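Local coordinates for hydrogenase expression/formation protein HypE (Desulfovibrio vulgaris subsp. vulgaris, PDB 2Z1U) that probably takes part in the maturation of hydrogenases as a HypE-family protein that binds ATP and magnesium, at residues A[105-108]-A[109-113]; A[116-120]-A[121-125]; A[131-135]-A[136-140]. All blocks are in the same frame, centred on the assembly; numbering follows the deposited sequence.

The three contacts follow one another along the chain and all belong to the ATP-binding AIR synthase-like part of HypE. Contact 1 is the first turns of helix 104-121, and contact 2 is its end and the step into strand 124-133. Contact 3 is the far end of that strand and the turn after it. Centres of contacts 1 and 2 lie about 15 Å apart, those of 1 and 3 about 17 Å, and those of 2 and 3 about 27 Å. Bound ATP is near all three: the side chain of Ile125 in contact 2 is about 5 Å from it and that of Val111 in contact 1 about 7 Å, while Lys131 in contact 3 makes a weak hydrogen bond to it.

Contact 1. Residues A[105-108]-A[109-113]; sequences DILE and RVVAS
Leu107 O accepts the N-H of Val111 at 2.8 Å, in a bond that is close to straight (166° at the hydrogen). The same carbonyl is also met by a methyl: Val111 CG2 sits 3.2 Å from Leu107 O. With chi1 at 169°, CG1 of Val111 is turned away from its own backbone N and CG2 stays beside it, which carries CG2 back over the preceding turn to Leu107 CD1, 4.1 Å off. Val110 repeats the gesture one residue earlier, its CG2 resting against Ile106 O while its N-H bonds to that oxygen.

This is the i to i+4 ladder of an alpha helix, here the opening turns of helix 104-121, the middle element of a beta-alpha-beta unit with strands 87-99 and 124-133. The Leu107 and Val111 side chains belong to its inner face, packing on Phe96 of strand 87-99 and on helix 17-31. Val110 looks instead to Met141, Ile143 and Phe64.

On the outer face, Arg109 bends back at chi3 toward the preceding turn. Its NE comes 3.7 Å from Asp105 OD1, a long salt bridge without hydrogen-bond geometry, although the carboxylate and guanidinium planes are only 19° apart. No hydrogen-bond partner is modelled for this NE, so the attraction is probably largely electrostatic. Arg109 NH2 lies 3.8 Å from Ile106 CG1, and the guanidinium makes a cation-pi contact with Phe64, which Ile106 also touches. The next rung of the ladder is Ala112 N to Glu108 O, 2.8 Å. The Glu108 carboxylate forms a salt bridge with Arg29 of helix 17-31.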
ATOM      1  N   ASP A 105     -12.219  19.743  -2.989  1.00 57.75           N
ATOM      2  CA  ASP A 105     -12.905  19.252  -4.182  1.00 57.86           C
ATOM      3  C   ASP A 105     -11.986  18.428  -5.081  1.00 57.17           C
ATOM      4  O   ASP A 105     -12.455  17.543  -5.792  1.00 57.05           O
ATOM      5  CB  ASP A 105     -13.567  20.373  -4.981  1.00 58.66           C
ATOM      6  CG  ASP A 105     -14.539  19.837  -6.032  1.00 61.03           C
ATOM      7  OD1 ASP A 105     -14.376  20.174  -7.227  1.00 63.16           O
ATOM      8  OD2 ASP A 105     -15.456  19.059  -5.662  1.00 63.82           O
ATOM      9  N   ILE A 106     -10.687  18.728  -5.053  1.00 56.56           N
ATOM     10  CA  ILE A 106      -9.685  17.890  -5.722  1.00 55.92           C
ATOM     11  C   ILE A 106      -9.758  16.471  -5.143  1.00 55.29           C
ATOM     12  O   ILE A 106      -9.887  15.500  -5.882  1.00 55.03           O
ATOM     13  CB  ILE A 106      -8.249  18.477  -5.605  1.00 55.66           C
ATOM     14  CG1 ILE A 106      -8.141  19.774  -6.416  1.00 55.75           C
ATOM     15  CG2 ILE A 106      -7.197  17.442  -6.048  1.00 56.36           C
ATOM     16  CD1 ILE A 106      -6.766  20.425  -6.398  1.00 56.04           C
ATOM     17  N   LEU A 107      -9.719  16.373  -3.816  1.00 54.94           N
ATOM     18  CA  LEU A 107      -9.812  15.090  -3.123  1.00 54.20           C
ATOM     19  C   LEU A 107     -11.097  14.326  -3.464  1.00 53.77           C
ATOM     20  O   LEU A 107     -11.039  13.141  -3.788  1.00 53.94           O
ATOM     21  CB  LEU A 107      -9.681  15.282  -1.608  1.00 54.10           C
ATOM     22  CG  LEU A 107      -9.760  14.032  -0.727  1.00 54.11           C
ATOM     23  CD1 LEU A 107      -8.634  13.038  -1.018  1.00 52.52           C
ATOM     24  CD2 LEU A 107      -9.752  14.441   0.742  1.00 54.24           C
ATOM     25  N   GLU A 108     -12.242  15.005  -3.399  1.00 53.42           N
ATOM     26  CA  GLU A 108     -13.532  14.384  -3.720  1.00 53.38           C
ATOM     27  C   GLU A 108     -13.637  13.897  -5.176  1.00 52.84           C
ATOM     28  O   GLU A 108     -14.175  12.819  -5.427  1.00 52.87           O
ATOM     29  CB  GLU A 108     -14.710  15.317  -3.376  1.00 53.72           C
ATOM     30  CG  GLU A 108     -16.072  14.735  -3.764  1.00 55.37           C
ATOM     31  CD  GLU A 108     -17.235  15.299  -2.972  1.00 58.57           C
ATOM     32  OE1 GLU A 108     -17.497  16.525  -3.049  1.00 60.43           O
ATOM     33  OE2 GLU A 108     -17.908  14.498  -2.294  1.00 59.45           O
ATOM     34  N   ARG A 109     -13.142  14.691  -6.124  1.00 52.01           N
ATOM     35  CA  ARG A 109     -13.086  14.270  -7.523  1.00 51.98           C
ATOM     36  C   ARG A 109     -12.229  13.012  -7.706  1.00 51.31           C
ATOM     37  O   ARG A 109     -12.597  12.106  -8.454  1.00 51.08           O
ATOM     38  CB  ARG A 109     -12.536  15.388  -8.401  1.00 52.60           C
ATOM     39  CG  ARG A 109     -13.527  16.516  -8.673  1.00 54.97           C
ATOM     40  CD  ARG A 109     -13.017  17.395  -9.816  1.00 61.28           C
ATOM     41  NE  ARG A 109     -11.996  18.344  -9.366  1.00 65.25           N
ATOM     42  CZ  ARG A 109     -11.082  18.912 -10.153  1.00 67.55           C
ATOM     43  NH1 ARG A 109     -11.026  18.633 -11.457  1.00 68.03           N
ATOM     44  NH2 ARG A 109     -10.210  19.764  -9.625  1.00 68.61           N
ATOM     45  N   VAL A 110     -11.098  12.961  -7.007  1.00 50.58           N
ATOM     46  CA  VAL A 110     -10.184  11.813  -7.090  1.00 50.30           C
ATOM     47  C   VAL A 110     -10.825  10.572  -6.464  1.00 50.10           C
ATOM     48  O   VAL A 110     -10.781   9.478  -7.042  1.00 50.20           O
ATOM     49  CB  VAL A 110      -8.841  12.112  -6.409  1.00 49.75           C
ATOM     50  CG1 VAL A 110      -8.005  10.827  -6.272  1.00 50.26           C
ATOM     51  CG2 VAL A 110      -8.074  13.175  -7.193  1.00 50.49           C
ATOM     52  N   VAL A 111     -11.427  10.761  -5.288  1.00 50.57           N
ATOM     53  CA  VAL A 111     -12.155   9.705  -4.587  1.00 50.34           C
ATOM     54  C   VAL A 111     -13.320   9.190  -5.445  1.00 50.25           C
ATOM     55  O   VAL A 111     -13.497   7.980  -5.576  1.00 49.57           O
ATOM     56  CB  VAL A 111     -12.643  10.171  -3.179  1.00 50.63           C
ATOM     57  CG1 VAL A 111     -13.610   9.173  -2.592  1.00 49.45           C
ATOM     58  CG2 VAL A 111     -11.441  10.363  -2.246  1.00 50.13           C
ATOM     59  N   ALA A 112     -14.102  10.106  -6.021  1.00 50.31           N
ATOM     60  CA  ALA A 112     -15.177   9.747  -6.968  1.00 50.42           C
ATOM     61  C   ALA A 112     -14.666   8.898  -8.150  1.00 50.97           C
ATOM     62  O   ALA A 112     -15.288   7.893  -8.513  1.00 51.65           O
ATOM     63  CB  ALA A 112     -15.891  11.006  -7.478  1.00 50.74           C
ATOM     64  N   SER A 113     -13.548   9.309  -8.748  1.00 50.01           N
ATOM     65  CA  SER A 113     -12.895   8.525  -9.786  1.00 50.24           C
ATOM     66  C   SER A 113     -12.532   7.110  -9.345  1.00 50.26           C
ATOM     67  O   SER A 113     -12.745   6.164 -10.096  1.00 50.87           O
ATOM     68  CB  SER A 113     -11.626   9.225 -10.284  1.00 50.28           C
ATOM     69  OG  SER A 113     -11.949  10.287 -11.159  1.00 51.11           O
TER

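Contact 2. Residues A[116-120]-A[121-125]; sequences KAARE and AGVFI
Ile125 holds CG1 beside its backbone N and anti to its carbonyl carbon (chi1 -67°), and from there a chi2 lying off the staggered positions carries CD1 back across the turn to Ala118 CB, 4.1 Å away. The Val123 side chain has a first torsion of 121°, likewise unstaggered, and its CG1 reaches the same methyl at 3.8 Å. Ala118 CB is thus met by two branched side chains from the chain that has just left the helix; Val123 O also comes near it, at 3.6 Å.

The backbone reversal that makes this possible is a Schellman motif closing helix 104-121. Gly122 takes a positive phi of 73°, a conformation that favours glycine, and the chain turns back on its last helical turn. Val123 N then bonds to Ala118 O at 2.9 Å, reaching back five residues, in a fairly straight bond. Gly122 N goes to Arg119 O at 3.1 Å, but the donor stands above the carbonyl plane and misses the lone pairs, so this bond is the poorer of the two. The regular helical pattern still holds one step earlier, where Ala121 N meets Ala117 O at 2.9 Å. One side-chain amide and one guanidinium from elsewhere serve carbonyls at the helix end: Asn202 ND2 bonds to Ala121 O and Arg203 NH2 to Glu120 O.

On the outside of the helix, Lys116 NZ and Glu120 OE2 are a long salt-bridge pair at 4.0 Å. Inside, Ala117 and Ala121 press on helix 70-83, Val123 and Ile125 pack on Leu92 of strand 87-99, and the Phe124 backbone bonds to Arg90 and Leu92, entering the sheet parallel to that strand.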
ATOM      1  N   LYS A 116     -15.805   4.917  -8.927  1.00 49.70           N
ATOM      2  CA  LYS A 116     -16.272   4.578 -10.270  1.00 50.69           C
ATOM      3  C   LYS A 116     -15.409   3.509 -10.962  1.00 49.91           C
ATOM      4  O   LYS A 116     -15.931   2.568 -11.584  1.00 48.76           O
ATOM      5  CB  LYS A 116     -16.305   5.846 -11.131  1.00 51.26           C
ATOM      6  CG  LYS A 116     -17.155   5.728 -12.400  1.00 55.95           C
ATOM      7  CD  LYS A 116     -16.623   6.648 -13.498  1.00 60.19           C
ATOM      8  CE  LYS A 116     -17.432   6.539 -14.786  1.00 62.16           C
ATOM      9  NZ  LYS A 116     -16.693   7.188 -15.892  1.00 63.76           N
ATOM     10  N   ALA A 117     -14.088   3.667 -10.874  1.00 49.40           N
ATOM     11  CA  ALA A 117     -13.168   2.729 -11.494  1.00 49.66           C
ATOM     12  C   ALA A 117     -13.265   1.335 -10.856  1.00 49.84           C
ATOM     13  O   ALA A 117     -13.266   0.313 -11.552  1.00 49.65           O
ATOM     14  CB  ALA A 117     -11.712   3.268 -11.431  1.00 48.57           C
ATOM     15  N   ALA A 118     -13.348   1.298  -9.535  1.00 50.33           N
ATOM     16  CA  ALA A 118     -13.464   0.037  -8.814  1.00 51.97           C
ATOM     17  C   ALA A 118     -14.770  -0.702  -9.167  1.00 52.97           C
ATOM     18  O   ALA A 118     -14.751  -1.919  -9.377  1.00 53.30           O
ATOM     19  CB  ALA A 118     -13.358   0.268  -7.292  1.00 52.16           C
ATOM     20  N   ARG A 119     -15.884   0.035  -9.231  1.00 53.45           N
ATOM     21  CA  ARG A 119     -17.176  -0.534  -9.649  1.00 54.96           C
ATOM     22  C   ARG A 119     -17.092  -1.147 -11.031  1.00 55.25           C
ATOM     23  O   ARG A 119     -17.572  -2.259 -11.239  1.00 56.06           O
ATOM     24  CB  ARG A 119     -18.294   0.513  -9.660  1.00 54.86           C
ATOM     25  CG  ARG A 119     -18.801   0.873  -8.310  1.00 56.35           C
ATOM     26  CD  ARG A 119     -19.933   1.900  -8.394  1.00 59.42           C
ATOM     27  NE  ARG A 119     -19.593   2.955  -7.452  1.00 61.84           N
ATOM     28  CZ  ARG A 119     -19.347   4.218  -7.775  1.00 61.29           C
ATOM     29  NH1 ARG A 119     -19.477   4.640  -9.026  1.00 57.80           N
ATOM     30  NH2 ARG A 119     -19.002   5.071  -6.816  1.00 62.33           N
ATOM     31  N   GLU A 120     -16.496  -0.406 -11.963  1.00 55.16           N
ATOM     32  CA  GLU A 120     -16.370  -0.846 -13.356  1.00 56.31           C
ATOM     33  C   GLU A 120     -15.485  -2.072 -13.484  1.00 55.26           C
ATOM     34  O   GLU A 120     -15.755  -2.946 -14.305  1.00 55.48           O
ATOM     35  CB  GLU A 120     -15.854   0.299 -14.247  1.00 56.05           C
ATOM     36  CG  GLU A 120     -16.868   1.469 -14.280  1.00 59.52           C
ATOM     37  CD  GLU A 120     -16.604   2.510 -15.362  1.00 59.69           C
ATOM     38  OE1 GLU A 120     -15.488   2.518 -15.935  1.00 67.17           O
ATOM     39  OE2 GLU A 120     -17.528   3.324 -15.629  1.00 63.56           O
ATOM     40  N   ALA A 121     -14.438  -2.137 -12.659  1.00 53.98           N
ATOM     41  CA  ALA A 121     -13.570  -3.306 -12.607  1.00 53.40           C
ATOM     42  C   ALA A 121     -14.137  -4.499 -11.823  1.00 53.35           C
ATOM     43  O   ALA A 121     -13.547  -5.583 -11.848  1.00 53.63           O
ATOM     44  CB  ALA A 121     -12.152  -2.918 -12.094  1.00 52.47           C
ATOM     45  N   GLY A 122     -15.256  -4.312 -11.117  1.00 52.81           N
ATOM     46  CA  GLY A 122     -15.850  -5.401 -10.333  1.00 53.19           C
ATOM     47  C   GLY A 122     -15.048  -5.712  -9.075  1.00 53.41           C
ATOM     48  O   GLY A 122     -14.971  -6.856  -8.636  1.00 53.86           O
ATOM     49  N   VAL A 123     -14.481  -4.660  -8.498  1.00 52.95           N
ATOM     50  CA  VAL A 123     -13.548  -4.729  -7.403  1.00 52.92           C
ATOM     51  C   VAL A 123     -14.081  -3.838  -6.247  1.00 52.44           C
ATOM     52  O   VAL A 123     -14.815  -2.882  -6.483  1.00 51.23           O
ATOM     53  CB  VAL A 123     -12.141  -4.314  -7.996  1.00 53.64           C
ATOM     54  CG1 VAL A 123     -11.518  -3.106  -7.341  1.00 53.34           C
ATOM     55  CG2 VAL A 123     -11.205  -5.510  -8.144  1.00 54.04           C
ATOM     56  N   PHE A 124     -13.752  -4.162  -5.000  1.00 51.92           N
ATOM     57  CA  PHE A 124     -14.073  -3.276  -3.896  1.00 52.06           C
ATOM     58  C   PHE A 124     -12.829  -2.743  -3.208  1.00 51.45           C
ATOM     59  O   PHE A 124     -11.864  -3.467  -3.033  1.00 49.57           O
ATOM     60  CB  PHE A 124     -14.929  -3.986  -2.848  1.00 52.79           C
ATOM     61  CG  PHE A 124     -16.335  -4.257  -3.308  1.00 56.11           C
ATOM     62  CD1 PHE A 124     -17.260  -3.224  -3.383  1.00 56.97           C
ATOM     63  CD2 PHE A 124     -16.714  -5.535  -3.710  1.00 58.96           C
ATOM     64  CE1 PHE A 124     -18.569  -3.455  -3.818  1.00 60.04           C
ATOM     65  CE2 PHE A 124     -18.013  -5.787  -4.158  1.00 61.36           C
ATOM     66  CZ  PHE A 124     -18.948  -4.743  -4.201  1.00 59.97           C
ATOM     67  N   ILE A 125     -12.892  -1.485  -2.775  1.00 51.13           N
ATOM     68  CA  ILE A 125     -11.870  -0.932  -1.883  1.00 50.80           C
ATOM     69  C   ILE A 125     -12.288  -1.277  -0.464  1.00 50.24           C
ATOM     70  O   ILE A 125     -13.313  -0.779   0.037  1.00 51.07           O
ATOM     71  CB  ILE A 125     -11.665   0.585  -2.105  1.00 50.78           C
ATOM     72  CG1 ILE A 125     -11.055   0.813  -3.504  1.00 50.69           C
ATOM     73  CG2 ILE A 125     -10.735   1.159  -1.051  1.00 50.92           C
ATOM     74  CD1 ILE A 125     -11.453   2.089  -4.138  1.00 49.65           C
TER

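Contact 3. Residues A[131-135]-A[136-140]; sequences KVVPR and GACDK
A type II beta turn, Pro134 to Ala137, carries the chain out of strand 124-133. It is closed by Ala137 N bonding to Pro134 O at 3.0 Å. Gly136 occupies the third position with phi 92°, where a CB would collide with Arg135 O, so the position calls for glycine.

Beneath the turn, Val133 CG2 makes most of the contact. It lies between its own backbone N and carbonyl carbon, and from there meets Ala137 CB at 3.7 Å and Cys138 SG at 3.5 Å. The sulfur is held in the equivalent position of its own residue (chi1 78°), which folds it inward against that methyl. Ala137 CB also comes within 3.3 Å of Pro134 O and, more loosely, 4.3 Å of Pro134 CD.

Further on, Lys140 NZ donates to Asp139 OD1 on its syn side at 3.2 Å, a salt bridge between neighbours, and Asp139 OD2 forms another with Arg341 of its own chain. The backbone there forms an inverse gamma turn centred on Asp139. Glu99 braces the loop from strand 87-99, its carboxylate accepting the N-H groups of both Gly136 and Lys140. From the second subunit, that chain's own Arg341 packs on Pro134 and Ala137, and at the other end Ser57 O of the same subunit bonds to Lys131 NZ, which also reaches Asp129 and, weakly, ATP, as befits a nucleotide site at a dimer interface, while the tight turn with glycine at its third position is a classic type II turn.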
ATOM      1  N   LYS A 131      -3.187   9.860   5.565  1.00 50.63           N
ATOM      2  CA  LYS A 131      -2.180  10.644   6.255  1.00 50.43           C
ATOM      3  C   LYS A 131      -2.219  12.038   5.626  1.00 50.66           C
ATOM      4  O   LYS A 131      -2.244  12.173   4.405  1.00 50.25           O
ATOM      5  CB  LYS A 131      -0.777  10.002   6.114  1.00 51.00           C
ATOM      6  CG  LYS A 131      -0.521   8.655   6.864  1.00 48.99           C
ATOM      7  CD  LYS A 131      -0.833   8.754   8.382  1.00 50.96           C
ATOM      8  CE  LYS A 131      -0.345   7.587   9.231  1.00 50.99           C
ATOM      9  NZ  LYS A 131      -0.885   6.218   8.882  1.00 51.43           N
ATOM     10  N   VAL A 132      -2.259  13.065   6.468  1.00 51.04           N
ATOM     11  CA  VAL A 132      -2.164  14.451   6.015  1.00 51.45           C
ATOM     12  C   VAL A 132      -0.869  15.036   6.567  1.00 51.86           C
ATOM     13  O   VAL A 132      -0.668  15.071   7.780  1.00 53.08           O
ATOM     14  CB  VAL A 132      -3.377  15.310   6.476  1.00 51.04           C
ATOM     15  CG1 VAL A 132      -3.282  16.735   5.906  1.00 50.83           C
ATOM     16  CG2 VAL A 132      -4.702  14.663   6.052  1.00 50.46           C
ATOM     17  N   VAL A 133       0.013  15.482   5.681  1.00 51.66           N
ATOM     18  CA  VAL A 133       1.302  16.059   6.099  1.00 51.47           C
ATOM     19  C   VAL A 133       1.288  17.602   5.979  1.00 51.11           C
ATOM     20  O   VAL A 133       0.517  18.143   5.182  1.00 51.61           O
ATOM     21  CB  VAL A 133       2.489  15.427   5.296  1.00 51.27           C
ATOM     22  CG1 VAL A 133       2.646  13.962   5.653  1.00 50.74           C
ATOM     23  CG2 VAL A 133       2.277  15.604   3.788  1.00 51.31           C
ATOM     24  N   PRO A 134       2.112  18.314   6.788  1.00 51.18           N
ATOM     25  CA  PRO A 134       2.162  19.793   6.723  1.00 51.27           C
ATOM     26  C   PRO A 134       2.470  20.352   5.330  1.00 51.57           C
ATOM     27  O   PRO A 134       3.045  19.644   4.507  1.00 51.69           O
ATOM     28  CB  PRO A 134       3.289  20.149   7.698  1.00 51.22           C
ATOM     29  CG  PRO A 134       3.317  19.001   8.680  1.00 50.77           C
ATOM     30  CD  PRO A 134       3.008  17.787   7.844  1.00 50.89           C
ATOM     31  N   ARG A 135       2.084  21.608   5.077  1.00 52.20           N
ATOM     32  CA  ARG A 135       2.329  22.264   3.784  1.00 52.80           C
ATOM     33  C   ARG A 135       3.787  22.095   3.358  1.00 52.54           C
ATOM     34  O   ARG A 135       4.704  22.346   4.148  1.00 52.51           O
ATOM     35  CB  ARG A 135       1.974  23.762   3.829  1.00 52.99           C
ATOM     36  CG  ARG A 135       0.485  24.101   3.641  1.00 54.10           C
ATOM     37  CD  ARG A 135       0.243  25.611   3.376  1.00 54.13           C
ATOM     38  NE  ARG A 135       0.711  26.455   4.477  1.00 58.37           N
ATOM     39  CZ  ARG A 135       0.965  27.766   4.390  1.00 60.79           C
ATOM     40  NH1 ARG A 135       0.799  28.429   3.246  1.00 61.09           N
ATOM     41  NH2 ARG A 135       1.383  28.429   5.464  1.00 61.80           N
ATOM     42  N   GLY A 136       3.994  21.654   2.122  1.00 52.13           N
ATOM     43  CA  GLY A 136       5.342  21.491   1.584  1.00 52.00           C
ATOM     44  C   GLY A 136       5.969  20.118   1.775  1.00 51.84           C
ATOM     45  O   GLY A 136       6.944  19.783   1.087  1.00 52.10           O
ATOM     46  N   ALA A 137       5.414  19.312   2.683  1.00 51.44           N
ATOM     47  CA  ALA A 137       5.955  17.980   2.959  1.00 51.03           C
ATOM     48  C   ALA A 137       5.678  16.982   1.831  1.00 51.12           C
ATOM     49  O   ALA A 137       6.379  15.967   1.703  1.00 51.24           O
ATOM     50  CB  ALA A 137       5.453  17.459   4.290  1.00 51.07           C
ATOM     51  N   CYS A 138       4.655  17.263   1.020  1.00 51.08           N
ATOM     52  CA  CYS A 138       4.418  16.523  -0.225  1.00 51.17           C
ATOM     53  C   CYS A 138       3.677  17.394  -1.233  1.00 51.01           C
ATOM     54  O   CYS A 138       2.995  18.352  -0.851  1.00 51.10           O
ATOM     55  CB  CYS A 138       3.666  15.199   0.020  1.00 51.30           C
ATOM     56  SG  CYS A 138       1.891  15.354   0.279  1.00 53.40           S
ATOM     57  N   ASP A 139       3.827  17.073  -2.516  1.00 50.15           N
ATOM     58  CA  ASP A 139       3.163  17.827  -3.577  1.00 50.65           C
ATOM     59  C   ASP A 139       1.716  17.371  -3.767  1.00 50.42           C
ATOM     60  O   ASP A 139       1.436  16.485  -4.584  1.00 50.64           O
ATOM     61  CB  ASP A 139       3.961  17.743  -4.888  1.00 50.21           C
ATOM     62  CG  ASP A 139       3.356  18.575  -6.010  1.00 51.12           C
ATOM     63  OD1 ASP A 139       2.639  19.570  -5.749  1.00 53.00           O
ATOM     64  OD2 ASP A 139       3.610  18.223  -7.169  1.00 51.63           O
ATOM     65  N   LYS A 140       0.816  17.965  -2.975  1.00 50.35           N
ATOM     66  CA  LYS A 140      -0.649  17.770  -3.071  1.00 50.56           C
ATOM     67  C   LYS A 140      -1.146  16.397  -2.618  1.00 51.07           C
ATOM     68  O   LYS A 140      -1.945  16.300  -1.681  1.00 50.50           O
ATOM     69  CB  LYS A 140      -1.192  18.052  -4.484  1.00 50.12           C
ATOM     70  CG  LYS A 140      -0.791  19.374  -5.115  1.00 50.83           C
ATOM     71  CD  LYS A 140      -1.551  19.583  -6.419  1.00 50.23           C
ATOM     72  CE  LYS A 140      -0.667  20.179  -7.497  1.00 52.56           C
ATOM     73  NZ  LYS A 140       0.214  21.247  -6.994  1.00 52.48           N
TER